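Local coordinates for glutamate receptor IIB,Glutamate receptor IIB (Drosophila melanogaster, PDB 4WXJ), which binds the transmitter glutamate in its ligand-binding domain and probably serves as a subunit of a glutamate-gated postsynaptic cation channel, at residues P112-K124 and K192-L204. Residues are numbered along the deposited sequence; the frame is centred on the assembly and turned at random.
Sequences PFMQLGISILSYK and KGTYAFLMETTNL. With GLU (glutamic acid), chain C.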
ATOM      1  N   PRO A 112      -4.383   9.332  -9.663  1.00 19.57           N
ATOM      2  CA  PRO A 112      -4.657   8.481  -8.500  1.00 22.70           C
ATOM      3  C   PRO A 112      -6.124   8.084  -8.375  1.00 17.82           C
ATOM      4  O   PRO A 112      -6.995   8.844  -8.799  1.00 15.79           O
ATOM      5  CB  PRO A 112      -4.243   9.358  -7.315  1.00 19.26           C
ATOM      6  CG  PRO A 112      -3.346  10.403  -7.887  1.00 29.27           C
ATOM      7  CD  PRO A 112      -3.853  10.649  -9.271  1.00 29.59           C
ATOM      8  N   PHE A 113      -6.385   6.910  -7.802  1.00 23.24           N
ATOM      9  CA  PHE A 113      -7.753   6.482  -7.516  1.00 22.79           C
ATOM     10  C   PHE A 113      -8.056   6.551  -6.021  1.00 17.57           C
ATOM     11  O   PHE A 113      -9.180   6.289  -5.597  1.00 21.34           O
ATOM     12  CB  PHE A 113      -8.004   5.062  -8.045  1.00 16.25           C
ATOM     13  CG  PHE A 113      -7.107   4.010  -7.449  1.00 19.96           C
ATOM     14  CD1 PHE A 113      -7.426   3.403  -6.245  1.00 15.23           C
ATOM     15  CD2 PHE A 113      -5.959   3.605  -8.114  1.00 15.69           C
ATOM     16  CE1 PHE A 113      -6.607   2.427  -5.705  1.00 15.77           C
ATOM     17  CE2 PHE A 113      -5.138   2.631  -7.580  1.00 18.54           C
ATOM     18  CZ  PHE A 113      -5.462   2.040  -6.374  1.00 14.54           C
ATOM     19  N   MET A 114      -7.053   6.913  -5.227  1.00 17.25           N
ATOM     20  CA  MET A 114      -7.238   7.046  -3.786  1.00 13.52           C
ATOM     21  C   MET A 114      -6.172   7.952  -3.181  1.00 13.91           C
ATOM     22  O   MET A 114      -4.992   7.857  -3.523  1.00 14.35           O
ATOM     23  CB  MET A 114      -7.205   5.671  -3.115  1.00 19.65           C
ATOM     24  CG  MET A 114      -7.742   5.658  -1.690  1.00 24.09           C
ATOM     25  SD  MET A 114      -7.833   4.001  -0.970  1.00 32.45           S
ATOM     26  CE  MET A 114      -9.038   3.214  -2.033  1.00 33.48           C
ATOM     27  N   GLN A 115      -6.603   8.840  -2.290  1.00 11.66           N
ATOM     28  CA  GLN A 115      -5.691   9.697  -1.544  1.00 15.42           C
ATOM     29  C   GLN A 115      -5.676   9.228  -0.097  1.00 20.37           C
ATOM     30  O   GLN A 115      -6.674   8.710   0.408  1.00 18.20           O
ATOM     31  CB  GLN A 115      -6.102  11.172  -1.643  1.00 25.14           C
ATOM     32  CG  GLN A 115      -7.504  11.475  -1.149  1.00 27.20           C
ATOM     33  CD  GLN A 115      -7.857  12.950  -1.259  1.00 22.10           C
ATOM     34  OE1 GLN A 115      -7.535  13.604  -2.250  1.00 28.03           O
ATOM     35  NE2 GLN A 115      -8.518  13.479  -0.237  1.00 37.46           N
ATOM     36  N   LEU A 116      -4.537   9.402   0.563  1.00 14.06           N
ATOM     37  CA  LEU A 116      -4.335   8.856   1.896  1.00 14.34           C
ATOM     38  C   LEU A 116      -3.225   9.600   2.629  1.00 16.82           C
ATOM     39  O   LEU A 116      -2.648  10.558   2.109  1.00 13.61           O
ATOM     40  CB  LEU A 116      -3.993   7.365   1.808  1.00 13.65           C
ATOM     41  CG  LEU A 116      -2.846   7.034   0.850  1.00 13.37           C
ATOM     42  CD1 LEU A 116      -1.926   5.975   1.435  1.00 21.39           C
ATOM     43  CD2 LEU A 116      -3.394   6.578  -0.496  1.00 16.54           C
ATOM     44  N   GLY A 117      -2.932   9.144   3.841  1.00 14.69           N
ATOM     45  CA  GLY A 117      -1.828   9.665   4.616  1.00 18.74           C
ATOM     46  C   GLY A 117      -1.138   8.548   5.371  1.00 19.73           C
ATOM     47  O   GLY A 117      -1.382   7.368   5.114  1.00 10.65           O
ATOM     48  N   ILE A 118      -0.278   8.935   6.305  1.00 16.48           N
ATOM     49  CA  ILE A 118       0.450   7.998   7.149  1.00 15.77           C
ATOM     50  C   ILE A 118       0.080   8.250   8.605  1.00 21.09           C
ATOM     51  O   ILE A 118      -0.178   9.387   9.000  1.00  9.70           O
ATOM     52  CB  ILE A 118       1.977   8.142   6.962  1.00 15.52           C
ATOM     53  CG1 ILE A 118       2.372   7.819   5.518  1.00 16.03           C
ATOM     54  CG2 ILE A 118       2.734   7.236   7.931  1.00 15.77           C
ATOM     55  CD1 ILE A 118       3.794   8.222   5.169  1.00 20.00           C
ATOM     56  N   SER A 119       0.045   7.189   9.403  1.00 19.38           N
ATOM     57  CA  SER A 119      -0.199   7.336  10.829  1.00 17.10           C
ATOM     58  C   SER A 119       0.406   6.167  11.596  1.00 20.40           C
ATOM     59  O   SER A 119       1.130   5.345  11.028  1.00 17.45           O
ATOM     60  CB  SER A 119      -1.699   7.448  11.110  1.00 27.22           C
ATOM     61  OG  SER A 119      -1.933   7.977  12.405  1.00 24.78           O
ATOM     62  N   ILE A 120       0.106   6.105  12.890  1.00 22.24           N
ATOM     63  CA  ILE A 120       0.738   5.149  13.791  1.00 27.10           C
ATOM     64  C   ILE A 120      -0.270   4.132  14.321  1.00 21.03           C
ATOM     65  O   ILE A 120      -1.239   4.499  14.982  1.00 24.47           O
ATOM     66  CB  ILE A 120       1.397   5.870  14.985  1.00 21.53           C
ATOM     67  CG1 ILE A 120       2.372   6.947  14.499  1.00 21.10           C
ATOM     68  CG2 ILE A 120       2.123   4.867  15.881  1.00 20.70           C
ATOM     69  CD1 ILE A 120       2.760   7.943  15.572  1.00 24.43           C
ATOM     70  N   LEU A 121      -0.033   2.856  14.028  1.00 23.79           N
ATOM     71  CA  LEU A 121      -0.834   1.776  14.598  1.00 17.85           C
ATOM     72  C   LEU A 121      -0.181   1.306  15.889  1.00 30.72           C
ATOM     73  O   LEU A 121       1.003   0.960  15.903  1.00 19.55           O
ATOM     74  CB  LEU A 121      -0.973   0.609  13.615  1.00 25.81           C
ATOM     75  CG  LEU A 121      -1.756  -0.602  14.136  1.00 22.29           C
ATOM     76  CD1 LEU A 121      -3.205  -0.237  14.402  1.00 21.82           C
ATOM     77  CD2 LEU A 121      -1.666  -1.763  13.161  1.00 29.30           C
ATOM     78  N   SER A 122      -0.958   1.291  16.967  1.00 25.32           N
ATOM     79  CA  SER A 122      -0.433   0.954  18.283  1.00 23.80           C
ATOM     80  C   SER A 122      -1.367   0.040  19.066  1.00 30.32           C
ATOM     81  O   SER A 122      -2.563  -0.046  18.784  1.00 21.31           O
ATOM     82  CB  SER A 122      -0.176   2.226  19.088  1.00 35.55           C
ATOM     83  OG  SER A 122       0.290   1.913  20.389  1.00 43.64           O
ATOM     84  N   TYR A 123      -0.798  -0.646  20.051  1.00 36.95           N
ATOM     85  CA  TYR A 123      -1.574  -1.413  21.010  1.00 36.30           C
ATOM     86  C   TYR A 123      -2.212  -0.431  21.984  1.00 30.94           C
ATOM     87  O   TYR A 123      -1.581   0.550  22.373  1.00 27.34           O
ATOM     88  CB  TYR A 123      -0.683  -2.415  21.748  1.00 40.59           C
ATOM     89  CG  TYR A 123      -1.426  -3.563  22.394  1.00 35.22           C
ATOM     90  CD1 TYR A 123      -1.662  -4.740  21.697  1.00 43.01           C
ATOM     91  CD2 TYR A 123      -1.879  -3.475  23.703  1.00 43.09           C
ATOM     92  CE1 TYR A 123      -2.335  -5.795  22.283  1.00 44.92           C
ATOM     93  CE2 TYR A 123      -2.553  -4.524  24.298  1.00 40.86           C
ATOM     94  CZ  TYR A 123      -2.778  -5.682  23.583  1.00 43.68           C
ATOM     95  OH  TYR A 123      -3.450  -6.730  24.170  1.00 45.39           O
ATOM     96  N   LYS A 124      -3.460  -0.683  22.363  1.00 34.62           N
ATOM     97  CA  LYS A 124      -4.155   0.189  23.302  1.00 39.11           C
ATOM     98  C   LYS A 124      -3.455   0.212  24.658  1.00 34.67           C
ATOM     99  O   LYS A 124      -2.822  -0.765  25.057  1.00 47.81           O
ATOM    100  CB  LYS A 124      -5.611  -0.253  23.465  1.00 39.29           C
ATOM    101  CG  LYS A 124      -6.517   0.197  22.334  1.00 37.87           C
ATOM    102  CD  LYS A 124      -7.946  -0.276  22.537  1.00 38.11           C
ATOM    103  CE  LYS A 124      -8.890   0.394  21.553  1.00 38.83           C
ATOM    104  NZ  LYS A 124     -10.182  -0.336  21.426  1.00 43.52           N
ATOM    105  N   LYS A 192       2.178  -6.386  22.606  1.00 24.81           N
ATOM    106  CA  LYS A 192       1.450  -5.912  23.784  1.00 39.10           C
ATOM    107  C   LYS A 192       1.732  -4.445  24.135  1.00 36.22           C
ATOM    108  O   LYS A 192       1.407  -3.992  25.235  1.00 41.00           O
ATOM    109  CB  LYS A 192       1.777  -6.806  24.988  1.00 42.56           C
ATOM    110  CG  LYS A 192       0.667  -7.768  25.372  1.00 50.55           C
ATOM    111  CD  LYS A 192       0.389  -8.773  24.269  1.00 53.95           C
ATOM    112  CE  LYS A 192      -0.434  -9.939  24.788  1.00 54.90           C
ATOM    113  NZ  LYS A 192      -0.928 -10.811  23.690  1.00 64.49           N
ATOM    114  N   GLY A 193       2.325  -3.705  23.201  1.00 39.56           N
ATOM    115  CA  GLY A 193       2.545  -2.276  23.373  1.00 31.44           C
ATOM    116  C   GLY A 193       4.003  -1.848  23.375  1.00 31.59           C
ATOM    117  O   GLY A 193       4.312  -0.693  23.679  1.00 37.82           O
ATOM    118  N   THR A 194       4.901  -2.768  23.036  1.00 32.70           N
ATOM    119  CA  THR A 194       6.323  -2.447  22.940  1.00 36.44           C
ATOM    120  C   THR A 194       6.737  -2.211  21.488  1.00 33.74           C
ATOM    121  O   THR A 194       7.912  -1.977  21.200  1.00 29.16           O
ATOM    122  CB  THR A 194       7.197  -3.564  23.538  1.00 30.18           C
ATOM    123  OG1 THR A 194       7.001  -4.780  22.802  1.00 38.51           O
ATOM    124  CG2 THR A 194       6.843  -3.792  25.001  1.00 39.24           C
ATOM    125  N   TYR A 195       5.767  -2.269  20.578  1.00 32.74           N
ATOM    126  CA  TYR A 195       6.026  -2.022  19.163  1.00 22.62           C
ATOM    127  C   TYR A 195       4.850  -1.311  18.501  1.00 23.07           C
ATOM    128  O   TYR A 195       3.706  -1.753  18.605  1.00 23.20           O
ATOM    129  CB  TYR A 195       6.320  -3.333  18.432  1.00 26.44           C
ATOM    130  CG  TYR A 195       6.653  -3.151  16.966  1.00 24.99           C
ATOM    131  CD1 TYR A 195       7.930  -2.777  16.564  1.00 26.64           C
ATOM    132  CD2 TYR A 195       5.692  -3.353  15.985  1.00 24.30           C
ATOM    133  CE1 TYR A 195       8.239  -2.611  15.227  1.00 24.07           C
ATOM    134  CE2 TYR A 195       5.992  -3.191  14.646  1.00 25.13           C
ATOM    135  CZ  TYR A 195       7.265  -2.819  14.272  1.00 30.62           C
ATOM    136  OH  TYR A 195       7.566  -2.655  12.941  1.00 26.87           O
ATOM    137  N   ALA A 196       5.148  -0.203  17.826  1.00 19.92           N
ATOM    138  CA  ALA A 196       4.152   0.548  17.074  1.00 12.02           C
ATOM    139  C   ALA A 196       4.482   0.467  15.588  1.00 30.76           C
ATOM    140  O   ALA A 196       5.649   0.415  15.205  1.00 20.63           O
ATOM    141  CB  ALA A 196       4.106   1.984  17.540  1.00 14.14           C
ATOM    142  N   PHE A 197       3.450   0.453  14.753  1.00 23.70           N
ATOM    143  CA  PHE A 197       3.628   0.244  13.322  1.00 19.58           C
ATOM    144  C   PHE A 197       3.220   1.488  12.544  1.00 18.28           C
ATOM    145  O   PHE A 197       2.076   1.935  12.618  1.00 18.22           O
ATOM    146  CB  PHE A 197       2.815  -0.972  12.865  1.00 19.99           C
ATOM    147  CG  PHE A 197       3.110  -1.413  11.458  1.00 24.94           C
ATOM    148  CD1 PHE A 197       4.408  -1.678  11.056  1.00 33.35           C
ATOM    149  CD2 PHE A 197       2.082  -1.589  10.545  1.00 27.11           C
ATOM    150  CE1 PHE A 197       4.679  -2.092   9.765  1.00 31.84           C
ATOM    151  CE2 PHE A 197       2.347  -2.005   9.254  1.00 23.09           C
ATOM    152  CZ  PHE A 197       3.646  -2.256   8.863  1.00 27.79           C
ATOM    153  N   LEU A 198       4.177   2.053  11.815  1.00 16.38           N
ATOM    154  CA  LEU A 198       3.920   3.208  10.968  1.00 15.98           C
ATOM    155  C   LEU A 198       3.423   2.730   9.610  1.00 21.46           C
ATOM    156  O   LEU A 198       4.108   1.977   8.913  1.00 15.73           O
ATOM    157  CB  LEU A 198       5.186   4.051  10.827  1.00 19.16           C
ATOM    158  CG  LEU A 198       5.553   4.857  12.073  1.00 25.60           C
ATOM    159  CD1 LEU A 198       7.056   4.869  12.275  1.00 31.16           C
ATOM    160  CD2 LEU A 198       5.012   6.273  11.975  1.00 24.43           C
ATOM    161  N   MET A 199       2.221   3.160   9.242  1.00 20.84           N
ATOM    162  CA  MET A 199       1.556   2.638   8.056  1.00 11.66           C
ATOM    163  C   MET A 199       0.602   3.659   7.459  1.00 14.17           C
ATOM    164  O   MET A 199       0.350   4.711   8.042  1.00 13.68           O
ATOM    165  CB  MET A 199       0.796   1.357   8.400  1.00 17.50           C
ATOM    166  CG  MET A 199      -0.340   1.563   9.389  1.00 23.10           C
ATOM    167  SD  MET A 199      -1.000   0.019  10.051  1.00 27.32           S
ATOM    168  CE  MET A 199      -1.521  -0.814   8.552  1.00 24.79           C
ATOM    169  N   GLU A 200       0.069   3.328   6.290  1.00 10.16           N
ATOM    170  CA  GLU A 200      -0.840   4.211   5.584  1.00 10.78           C
ATOM    171  C   GLU A 200      -2.233   4.153   6.202  1.00 15.06           C
ATOM    172  O   GLU A 200      -2.681   3.096   6.652  1.00 10.81           O
ATOM    173  CB  GLU A 200      -0.868   3.838   4.103  1.00 10.91           C
ATOM    174  CG  GLU A 200       0.457   4.141   3.412  1.00 13.74           C
ATOM    175  CD  GLU A 200       0.561   3.557   2.016  1.00 24.60           C
ATOM    176  OE1 GLU A 200      -0.204   2.627   1.695  1.00 16.99           O
ATOM    177  OE2 GLU A 200       1.419   4.030   1.242  1.00 24.07           O
ATOM    178  N   THR A 201      -2.904   5.302   6.231  1.00 15.38           N
ATOM    179  CA  THR A 201      -4.162   5.456   6.957  1.00 18.67           C
ATOM    180  C   THR A 201      -5.262   4.535   6.435  1.00 24.22           C
ATOM    181  O   THR A 201      -6.119   4.086   7.198  1.00 20.55           O
ATOM    182  CB  THR A 201      -4.654   6.909   6.890  1.00 15.04           C
ATOM    183  OG1 THR A 201      -4.670   7.347   5.526  1.00 14.24           O
ATOM    184  CG2 THR A 201      -3.735   7.810   7.696  1.00 21.94           C
ATOM    185  N   THR A 202      -5.229   4.256   5.138  1.00 15.16           N
ATOM    186  CA  THR A 202      -6.171   3.325   4.530  1.00 10.75           C
ATOM    187  C   THR A 202      -6.067   1.953   5.179  1.00 16.15           C
ATOM    188  O   THR A 202      -7.048   1.414   5.698  1.00 13.19           O
ATOM    189  CB  THR A 202      -5.918   3.184   3.021  1.00 29.04           C
ATOM    190  OG1 THR A 202      -4.518   2.969   2.789  1.00 21.12           O
ATOM    191  CG2 THR A 202      -6.358   4.437   2.295  1.00 20.86           C
ATOM    192  N   ASN A 203      -4.863   1.395   5.149  1.00 19.16           N
ATOM    193  CA  ASN A 203      -4.616   0.072   5.702  1.00 23.46           C
ATOM    194  C   ASN A 203      -4.804   0.056   7.211  1.00 13.86           C
ATOM    195  O   ASN A 203      -5.264  -0.935   7.775  1.00 17.31           O
ATOM    196  CB  ASN A 203      -3.205  -0.394   5.342  1.00 16.67           C
ATOM    197  CG  ASN A 203      -2.983  -0.471   3.846  1.00 30.02           C
ATOM    198  OD1 ASN A 203      -3.894  -0.813   3.093  1.00 26.71           O
ATOM    199  ND2 ASN A 203      -1.772  -0.146   3.407  1.00 25.64           N
ATOM    200  N   LEU A 204      -4.443   1.159   7.859  1.00 14.36           N
ATOM    201  CA  LEU A 204      -4.600   1.281   9.301  1.00 14.09           C
ATOM    202  C   LEU A 204      -6.071   1.196   9.681  1.00 16.86           C
ATOM    203  O   LEU A 204      -6.435   0.496  10.627  1.00 24.96           O
ATOM    204  CB  LEU A 204      -4.001   2.599   9.802  1.00 16.57           C
ATOM    205  CG  LEU A 204      -3.824   2.710  11.320  1.00 19.37           C
ATOM    206  CD1 LEU A 204      -2.636   3.598  11.647  1.00 30.48           C
ATOM    207  CD2 LEU A 204      -5.076   3.249  11.993  1.00 28.74           C
TER
HETATM  208  N   GLU C 301       1.437   1.398  -0.313  1.00 15.97           N
HETATM  209  CA  GLU C 301       2.859   1.247   0.103  1.00 13.27           C
HETATM  210  C   GLU C 301       3.753   1.067  -1.117  1.00 20.41           C
HETATM  211  O   GLU C 301       3.294   1.214  -2.251  1.00 17.46           O
HETATM  212  CB  GLU C 301       3.008   0.064   1.057  1.00 14.41           C
HETATM  213  CG  GLU C 301       2.446   0.304   2.450  1.00 19.12           C
HETATM  214  CD  GLU C 301       3.385   1.088   3.358  1.00 17.37           C
HETATM  215  OE1 GLU C 301       2.943   1.489   4.456  1.00 22.62           O
HETATM  216  OE2 GLU C 301       4.560   1.304   2.987  1.00 22.59           O
HETATM  217  OXT GLU C 301       4.946   0.777  -1.005  1.00 18.23           O
HETATM  218  O   HOH W   1       2.082  -0.492  20.484  1.00 26.25           O
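Lys192 lies over one face of the Tyr123 ring: its CA stands 3.9 Å from the ring centroid and 8° off the normal, a CH-pi contact. The ring gets there because CG of Tyr123 is anti to the backbone N (chi1 -160°), while the strand backbone itself sets CB of Tyr123 against N and CA of Gly193. With an alanine in place of Tyr123, CB could still rest on Gly193, but the ring cover over Lys192 CA would probably be lost. Between these residues and the helix start, strands 114-123 and 195-200 run antiparallel, with hydrogen-bonded pairs at Ser119-Met199 and Leu121-Phe197. On the face carrying Leu121, its CB meets Met199 SD at 3.6 Å, the bent thioether running across the leucine, while Leu204 CD1 reaches Leu121 CB from the helix at 3.9 Å. On the other face Ile120 and Leu198 lie alongside, CG1 to CD2 3.7 Å. This pairing belongs to the lower lobe of the bilobed, clamshell-like ligand-binding domain of ionotropic glutamate receptors. Glu200, at the N-cap of helix 201-208, ends the strand in the pocket: its OE1 accepts a hydrogen bond from the amino N of the bound glutamate at 2.9 Å, and Thr98 and Tyr226 hold OE2 and OE1 respectively. Leu116 CD1 packs against the Glu200 carboxylate carbon CD at 3.5 Å, putting an apolar branch beside the ligand-binding group. Thr201 grips Gly117 twice: its OG1 accepts a nearly straight hydrogen bond from Gly117 N at 3.0 Å, and its N donates to Gly117 O from 42° out of the carbonyl plane. Farther along, Thr202 CG2 touches Met114 SD, while its OG1 turns to Tyr226.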